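Local coordinates for protein hypothetical hydrolase (Bacteroides thetaiotaomicron, PDB 3TC9) that is of uncharacterised function but probably serves as an auxiliary nutrient-binding protein, built from an immunoglobulin-like IPT/TIG domain and a six-bladed beta-propeller, at residues B[176-181]-B[193-198]; B[138-143]-B[155-160]. One frame throughout, in Å; residues are numbered along the deposited sequence.

Contact 1. Residues B[176-181]-B[193-198]; sequences SGLSKV and MIITND
N197 reaches across from the end of its strand and holds the loop 176-181 mainly through OD1, which accepts a hydrogen bond from K180 N at 3.1 Å, the donor tilted 27° from the carbonyl plane. ND2 adds a weak bond to S179 OG; an amide suits the place because it supplies acceptor and donor together. CG lies anti to the backbone N (chi1 -156°), which lets the amide end lean over to K180 N and S179 OG. Replacing the amide by an alanine's methyl would probably leave K180 N-H without this acceptor and S179 OG without its weak donor, so that the loop is held less firmly. Next to it, D198 N donates to K180 O at 2.8 Å, nearly straight at the hydrogen (171°). V181 and N197 form an antiparallel, non-hydrogen-bonded pair. Strand 181-186, which the loop leads into, is an outermost strand of a four-stranded antiparallel sheet, a blade of the six-bladed propeller. The extended chain of K180 runs alongside D198 and brings NZ to 3.5 Å from OD2, a salt bridge; that same carboxylate oxygen also meets R182 and N229. Inward, I195 CG2 presses on V181 CG1 at 3.3 Å, tighter than usual, and reaches L178 CD1 at 3.8 Å, with Y208 and V155 packing around these apolar groups.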
ATOM      1  N   SER B 176     -18.397  33.177   6.441  1.00 55.54           N
ATOM      2  CA  SER B 176     -17.900  33.935   7.595  1.00 55.06           C
ATOM      3  C   SER B 176     -19.047  34.292   8.550  1.00 60.08           C
ATOM      4  O   SER B 176     -20.207  34.280   8.144  1.00 61.24           O
ATOM      5  CB  SER B 176     -17.223  35.225   7.133  1.00 59.27           C
ATOM      6  OG  SER B 176     -16.331  35.027   6.051  1.00 66.77           O
ATOM      7  N   GLY B 177     -18.719  34.615   9.800  1.00 56.08           N
ATOM      8  CA  GLY B 177     -19.717  35.060  10.765  1.00 57.24           C
ATOM      9  C   GLY B 177     -20.082  34.187  11.942  1.00 59.21           C
ATOM     10  O   GLY B 177     -20.554  34.728  12.942  1.00 58.91           O
ATOM     11  N   LEU B 178     -19.932  32.855  11.833  1.00 54.48           N
ATOM     12  CA  LEU B 178     -20.271  31.950  12.942  1.00 54.39           C
ATOM     13  C   LEU B 178     -19.208  32.058  14.039  1.00 59.10           C
ATOM     14  O   LEU B 178     -18.009  32.108  13.747  1.00 58.19           O
ATOM     15  CB  LEU B 178     -20.445  30.499  12.477  1.00 53.55           C
ATOM     16  CG  LEU B 178     -21.569  30.226  11.477  1.00 58.66           C
ATOM     17  CD1 LEU B 178     -21.432  28.824  10.880  1.00 58.19           C
ATOM     18  CD2 LEU B 178     -22.937  30.408  12.116  1.00 60.80           C
ATOM     19  N   SER B 179     -19.672  32.124  15.293  1.00 56.17           N
ATOM     20  CA  SER B 179     -18.888  32.352  16.512  1.00 55.06           C
ATOM     21  C   SER B 179     -17.831  31.295  16.831  1.00 57.20           C
ATOM     22  O   SER B 179     -16.747  31.682  17.282  1.00 54.91           O
ATOM     23  CB  SER B 179     -19.809  32.491  17.718  1.00 57.31           C
ATOM     24  OG  SER B 179     -20.574  31.317  17.924  1.00 61.23           O
ATOM     25  N   LYS B 180     -18.154  29.978  16.698  1.00 53.53           N
ATOM     26  CA  LYS B 180     -17.193  28.921  17.044  1.00 50.75           C
ATOM     27  C   LYS B 180     -17.474  27.610  16.272  1.00 52.28           C
ATOM     28  O   LYS B 180     -18.019  26.662  16.837  1.00 50.99           O
ATOM     29  CB  LYS B 180     -17.201  28.683  18.565  1.00 51.45           C
ATOM     30  CG  LYS B 180     -15.956  27.997  19.117  1.00 49.27           C
ATOM     31  CD  LYS B 180     -16.144  27.733  20.612  1.00 61.91           C
ATOM     32  CE  LYS B 180     -14.932  27.132  21.266  1.00 76.34           C
ATOM     33  NZ  LYS B 180     -15.274  26.473  22.557  1.00 89.70           N
ATOM     34  N   VAL B 181     -17.068  27.559  14.986  1.00 47.45           N
ATOM     35  CA  VAL B 181     -17.258  26.386  14.131  1.00 46.47           C
ATOM     36  C   VAL B 181     -16.243  25.275  14.509  1.00 49.69           C
ATOM     37  O   VAL B 181     -15.035  25.490  14.450  1.00 48.67           O
ATOM     38  CB  VAL B 181     -17.202  26.714  12.640  1.00 49.49           C
ATOM     39  CG1 VAL B 181     -17.780  25.560  11.836  1.00 49.16           C
ATOM     40  CG2 VAL B 181     -17.945  28.009  12.343  1.00 50.21           C
HETATM   41  N   MSE B 193     -22.939  19.894   3.039  1.00 58.62           N
HETATM   42  CA  MSE B 193     -21.869  19.954   4.015  1.00 57.08           C
HETATM   43  C   MSE B 193     -22.479  20.390   5.359  1.00 61.12           C
HETATM   44  O   MSE B 193     -23.155  21.418   5.433  1.00 62.85           O
HETATM   45  CB  MSE B 193     -20.775  20.912   3.513  1.00 58.80           C
HETATM   46  CG  MSE B 193     -19.835  21.401   4.587  1.00 64.71           C
HETATM   47 SE   MSE B 193     -18.249  22.183   3.843  0.75 72.04          SE
HETATM   48  CE  MSE B 193     -18.951  23.743   3.174  1.00 70.35           C
ATOM     49  N   ILE B 194     -22.248  19.605   6.405  1.00 55.59           N
ATOM     50  CA  ILE B 194     -22.751  19.912   7.739  1.00 55.75           C
ATOM     51  C   ILE B 194     -21.672  20.660   8.519  1.00 59.98           C
ATOM     52  O   ILE B 194     -20.583  20.120   8.724  1.00 58.84           O
ATOM     53  CB  ILE B 194     -23.229  18.665   8.527  1.00 58.14           C
ATOM     54  CG1 ILE B 194     -23.907  17.546   7.658  1.00 58.39           C
ATOM     55  CG2 ILE B 194     -23.966  19.054   9.821  1.00 59.37           C
ATOM     56  CD1 ILE B 194     -25.257  17.760   7.204  1.00 60.59           C
ATOM     57  N   ILE B 195     -21.995  21.878   8.971  1.00 56.38           N
ATOM     58  CA  ILE B 195     -21.111  22.758   9.740  1.00 55.12           C
ATOM     59  C   ILE B 195     -21.690  22.857  11.157  1.00 54.21           C
ATOM     60  O   ILE B 195     -22.862  23.198  11.322  1.00 53.46           O
ATOM     61  CB  ILE B 195     -21.006  24.130   8.997  1.00 59.95           C
ATOM     62  CG1 ILE B 195     -20.243  24.007   7.654  1.00 60.96           C
ATOM     63  CG2 ILE B 195     -20.457  25.260   9.852  1.00 61.60           C
ATOM     64  CD1 ILE B 195     -18.855  23.364   7.692  1.00 70.39           C
ATOM     65  N   THR B 196     -20.877  22.522  12.165  1.00 46.55           N
ATOM     66  CA  THR B 196     -21.279  22.503  13.574  1.00 45.94           C
ATOM     67  C   THR B 196     -20.741  23.727  14.333  1.00 49.76           C
ATOM     68  O   THR B 196     -19.527  23.981  14.312  1.00 48.63           O
ATOM     69  CB  THR B 196     -20.820  21.201  14.218  1.00 50.67           C
ATOM     70  OG1 THR B 196     -21.413  20.124  13.496  1.00 50.36           O
ATOM     71  CG2 THR B 196     -21.216  21.101  15.667  1.00 51.39           C
ATOM     72  N   ASN B 197     -21.650  24.458  15.022  1.00 46.39           N
ATOM     73  CA  ASN B 197     -21.344  25.662  15.790  1.00 47.32           C
ATOM     74  C   ASN B 197     -21.477  25.424  17.304  1.00 54.00           C
ATOM     75  O   ASN B 197     -22.495  24.915  17.780  1.00 53.97           O
ATOM     76  CB  ASN B 197     -22.243  26.829  15.350  1.00 46.00           C
ATOM     77  CG  ASN B 197     -21.664  28.184  15.640  1.00 59.99           C
ATOM     78  OD1 ASN B 197     -20.485  28.473  15.376  1.00 55.45           O
ATOM     79  ND2 ASN B 197     -22.484  29.057  16.171  1.00 54.09           N
ATOM     80  N   ASP B 198     -20.426  25.781  18.053  1.00 52.26           N
ATOM     81  CA  ASP B 198     -20.383  25.627  19.514  1.00 53.06           C
ATOM     82  C   ASP B 198     -20.817  26.937  20.175  1.00 55.95           C
ATOM     83  O   ASP B 198     -20.023  27.880  20.252  1.00 55.44           O
ATOM     84  CB  ASP B 198     -18.956  25.205  19.969  1.00 54.17           C
ATOM     85  CG  ASP B 198     -18.802  24.697  21.397  1.00 60.99           C
ATOM     86  OD1 ASP B 198     -19.738  24.923  22.225  1.00 61.72           O
ATOM     87  OD2 ASP B 198     -17.730  24.116  21.708  1.00 62.53           O
TER

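Contact 2. Residues B[138-143]-B[155-160]; sequences GAVWLS and VGEQHP. With PO4 (phosphate ion), chain Q; EDO (1,2-ethanediol), chain U.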
ATOM      1  N   GLY B 138      -7.332  30.142  11.663  1.00 37.79           N
ATOM      2  CA  GLY B 138      -7.602  28.853  12.275  1.00 36.66           C
ATOM      3  C   GLY B 138      -7.952  27.797  11.244  1.00 42.69           C
ATOM      4  O   GLY B 138      -8.553  28.101  10.215  1.00 42.47           O
ATOM      5  N   ALA B 139      -7.525  26.553  11.500  1.00 40.31           N
ATOM      6  CA  ALA B 139      -7.821  25.359  10.701  1.00 40.03           C
ATOM      7  C   ALA B 139      -7.947  24.213  11.686  1.00 43.12           C
ATOM      8  O   ALA B 139      -7.021  23.411  11.851  1.00 42.59           O
ATOM      9  CB  ALA B 139      -6.740  25.114   9.654  1.00 40.06           C
ATOM     10  N   VAL B 140      -9.082  24.212  12.424  1.00 38.46           N
ATOM     11  CA  VAL B 140      -9.357  23.274  13.530  1.00 36.56           C
ATOM     12  C   VAL B 140      -9.896  21.932  13.026  1.00 41.37           C
ATOM     13  O   VAL B 140      -9.836  20.936  13.748  1.00 40.51           O
ATOM     14  CB  VAL B 140     -10.284  23.886  14.612  1.00 39.07           C
ATOM     15  CG1 VAL B 140      -9.726  25.210  15.125  1.00 37.67           C
ATOM     16  CG2 VAL B 140     -11.740  24.047  14.132  1.00 39.57           C
ATOM     17  N   TRP B 141     -10.417  21.907  11.793  1.00 38.66           N
ATOM     18  CA  TRP B 141     -10.983  20.693  11.225  1.00 38.23           C
ATOM     19  C   TRP B 141     -10.773  20.741   9.745  1.00 40.36           C
ATOM     20  O   TRP B 141     -11.077  21.757   9.124  1.00 39.53           O
ATOM     21  CB  TRP B 141     -12.478  20.557  11.589  1.00 37.79           C
ATOM     22  CG  TRP B 141     -12.975  19.153  11.559  1.00 39.05           C
ATOM     23  CD1 TRP B 141     -13.548  18.503  10.505  1.00 42.23           C
ATOM     24  CD2 TRP B 141     -12.923  18.202  12.641  1.00 38.68           C
ATOM     25  NE1 TRP B 141     -13.883  17.213  10.870  1.00 41.25           N
ATOM     26  CE2 TRP B 141     -13.533  17.015  12.182  1.00 41.92           C
ATOM     27  CE3 TRP B 141     -12.496  18.273  13.986  1.00 39.69           C
ATOM     28  CZ2 TRP B 141     -13.669  15.887  12.993  1.00 41.05           C
ATOM     29  CZ3 TRP B 141     -12.643  17.158  14.793  1.00 40.54           C
ATOM     30  CH2 TRP B 141     -13.225  15.981  14.297  1.00 41.18           C
ATOM     31  N   LEU B 142     -10.147  19.691   9.197  1.00 35.80           N
ATOM     32  CA  LEU B 142      -9.835  19.604   7.771  1.00 35.67           C
ATOM     33  C   LEU B 142     -10.643  18.461   7.163  1.00 39.24           C
ATOM     34  O   LEU B 142     -10.717  17.387   7.769  1.00 36.74           O
ATOM     35  CB  LEU B 142      -8.319  19.401   7.563  1.00 34.82           C
ATOM     36  CG  LEU B 142      -7.435  20.616   7.847  1.00 39.00           C
ATOM     37  CD1 LEU B 142      -5.987  20.214   8.079  1.00 36.74           C
ATOM     38  CD2 LEU B 142      -7.458  21.573   6.692  1.00 44.86           C
ATOM     39  N   SER B 143     -11.293  18.705   5.996  1.00 36.71           N
ATOM     40  CA  SER B 143     -12.145  17.705   5.341  1.00 36.56           C
ATOM     41  C   SER B 143     -12.181  17.892   3.833  1.00 41.73           C
ATOM     42  O   SER B 143     -12.531  18.974   3.337  1.00 42.21           O
ATOM     43  CB  SER B 143     -13.563  17.775   5.902  1.00 37.46           C
ATOM     44  OG  SER B 143     -14.440  16.894   5.227  1.00 44.85           O
ATOM     45  N   VAL B 155     -12.465  24.569   8.739  1.00 39.83           N
ATOM     46  CA  VAL B 155     -13.248  25.444   9.609  1.00 40.24           C
ATOM     47  C   VAL B 155     -12.254  25.984  10.625  1.00 43.96           C
ATOM     48  O   VAL B 155     -11.287  25.303  10.932  1.00 41.10           O
ATOM     49  CB  VAL B 155     -14.516  24.809  10.249  1.00 44.21           C
ATOM     50  CG1 VAL B 155     -15.582  24.534   9.195  1.00 45.05           C
ATOM     51  CG2 VAL B 155     -14.197  23.554  11.058  1.00 42.65           C
ATOM     52  N   GLY B 156     -12.468  27.203  11.102  1.00 43.52           N
ATOM     53  CA  GLY B 156     -11.504  27.858  11.974  1.00 43.35           C
ATOM     54  C   GLY B 156     -12.027  28.503  13.227  1.00 50.22           C
ATOM     55  O   GLY B 156     -11.504  29.549  13.620  1.00 52.17           O
ATOM     56  N   GLU B 157     -13.011  27.860  13.902  1.00 47.03           N
ATOM     57  CA  GLU B 157     -13.663  28.347  15.129  1.00 47.50           C
ATOM     58  C   GLU B 157     -14.305  29.707  14.838  1.00 50.77           C
ATOM     59  O   GLU B 157     -15.265  29.750  14.063  1.00 50.51           O
ATOM     60  CB  GLU B 157     -12.710  28.381  16.344  1.00 48.74           C
ATOM     61  CG  GLU B 157     -12.606  27.040  17.058  1.00 64.80           C
ATOM     62  CD  GLU B 157     -11.507  26.857  18.092  1.00 96.96           C
ATOM     63  OE1 GLU B 157     -10.799  27.841  18.421  1.00 88.41           O
ATOM     64  OE2 GLU B 157     -11.364  25.712  18.586  1.00 96.06           O
ATOM     65  N   GLN B 158     -13.748  30.805  15.381  1.00 47.30           N
ATOM     66  CA  GLN B 158     -14.270  32.144  15.128  1.00 49.11           C
ATOM     67  C   GLN B 158     -13.889  32.636  13.716  1.00 55.18           C
ATOM     68  O   GLN B 158     -14.557  33.525  13.190  1.00 56.09           O
ATOM     69  CB  GLN B 158     -13.809  33.145  16.214  1.00 50.57           C
ATOM     70  CG  GLN B 158     -12.329  33.541  16.179  1.00 49.21           C
ATOM     71  CD  GLN B 158     -11.458  32.743  17.116  1.00 61.57           C
ATOM     72  OE1 GLN B 158     -11.669  31.554  17.383  1.00 53.68           O
ATOM     73  NE2 GLN B 158     -10.413  33.375  17.589  1.00 60.74           N
ATOM     74  N   HIS B 159     -12.826  32.043  13.108  1.00 50.95           N
ATOM     75  CA  HIS B 159     -12.318  32.427  11.797  1.00 50.18           C
ATOM     76  C   HIS B 159     -13.152  31.785  10.682  1.00 53.33           C
ATOM     77  O   HIS B 159     -13.867  30.827  10.964  1.00 53.66           O
ATOM     78  CB  HIS B 159     -10.831  32.077  11.685  1.00 49.40           C
ATOM     79  CG  HIS B 159     -10.000  32.762  12.716  1.00 52.31           C
ATOM     80  ND1 HIS B 159      -9.654  34.096  12.595  1.00 54.68           N
ATOM     81  CD2 HIS B 159      -9.502  32.285  13.878  1.00 53.07           C
ATOM     82  CE1 HIS B 159      -8.944  34.381  13.673  1.00 53.56           C
ATOM     83  NE2 HIS B 159      -8.825  33.324  14.473  1.00 52.98           N
ATOM     84  N   PRO B 160     -13.112  32.304   9.431  1.00 50.02           N
ATOM     85  CA  PRO B 160     -13.988  31.752   8.388  1.00 50.36           C
ATOM     86  C   PRO B 160     -13.715  30.316   7.939  1.00 53.90           C
ATOM     87  O   PRO B 160     -12.623  29.776   8.117  1.00 51.74           O
ATOM     88  CB  PRO B 160     -13.741  32.687   7.197  1.00 52.66           C
ATOM     89  CG  PRO B 160     -13.129  33.903   7.756  1.00 57.27           C
ATOM     90  CD  PRO B 160     -12.334  33.448   8.910  1.00 52.01           C
TER
HETATM   91  P   PO4 Q 480      -6.747  33.410  17.690  1.00 62.32           P
HETATM   92  O1  PO4 Q 480      -5.271  33.110  18.147  1.00 68.33           O
HETATM   93  O2  PO4 Q 480      -7.734  32.996  18.848  1.00 69.05           O
HETATM   94  O3  PO4 Q 480      -7.083  32.633  16.384  1.00 67.81           O
HETATM   95  O4  PO4 Q 480      -6.977  34.930  17.350  1.00 69.53           O
HETATM   96  C1  EDO U 494     -12.089  21.262  17.195  1.00 58.26           C
HETATM   97  O1  EDO U 494     -13.254  20.917  16.456  1.00 59.26           O
HETATM   98  C2  EDO U 494     -11.103  20.122  17.001  1.00 58.32           C
HETATM   99  O2  EDO U 494      -9.915  20.601  16.365  1.00 57.03           O
HETATM  100  O   HOH W   1      -9.780  30.157   9.090  1.00 45.90           O
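V140 and W141 meet V155 through two backbone hydrogen bonds that pair the ends of strands 141-145 and 151-156, neighbours in an antiparallel propeller blade. V140 N donates to V155 O at 2.9 Å, and V155 N returns a bond to W141 O at 3.2 Å. Closer to the turn, a water donates to both G138 O and P160 O. The tight backbone approach calls for glycines: a beta-carbon on G138 would strike G156 O, and one on G156 would strike G138 O. G156 also starts a type II' turn, closed by H159 N on G156 O at 2.9 Å.

Apolar packing follows from V155, whose CG2 touches the W141 CB at 3.5 Å and V140 CG2 at 4.0 Å. V140 crosses E157 at about a right angle and lays CG1 against its CD, while the E157 carboxylate itself is paired with R418. The indole leads off from V155 and stands edge-to-face with H274.

Polar groups of the turn hold a phosphate, probably from the crystallisation liquor. H159 NE2 donates to its O3 at 2.7 Å, with the ion at the ring edge, and Q158 NE2 donates to O2 at 3.0 Å; R418 and R421 complete the grip. Separately, an ethanediol, also probably from the crystallisation liquor, donates from O2 to V140 O at 2.6 Å. The imidazole, the Q158 amide and the arginines would probably favour an anion beside the turn, though whether a natural ligand binds there is not known.

In the fold
Contact 2 is the more buried, with six of its eight touching residues buried against four of eight in contact 1; their centres lie about 15 Å and 23 Å from the centre of the chain. They belong to successive blades: 138-143 with 155-160 joins two strands of one, and 176-181 with 193-198 the first two of the next. Their centres are 9 Å apart, and the seam is direct, with V181 N probably hydrogen-bonded to E157 O and V181 CG1 packed on V155 CG1. Contact 1 adds an asparagine amide and a longer lysine-aspartate salt bridge to one main-chain bond, whereas contact 2 has two main-chain bonds and close glycines, its polar side chains turning to a bound phosphate and arginines.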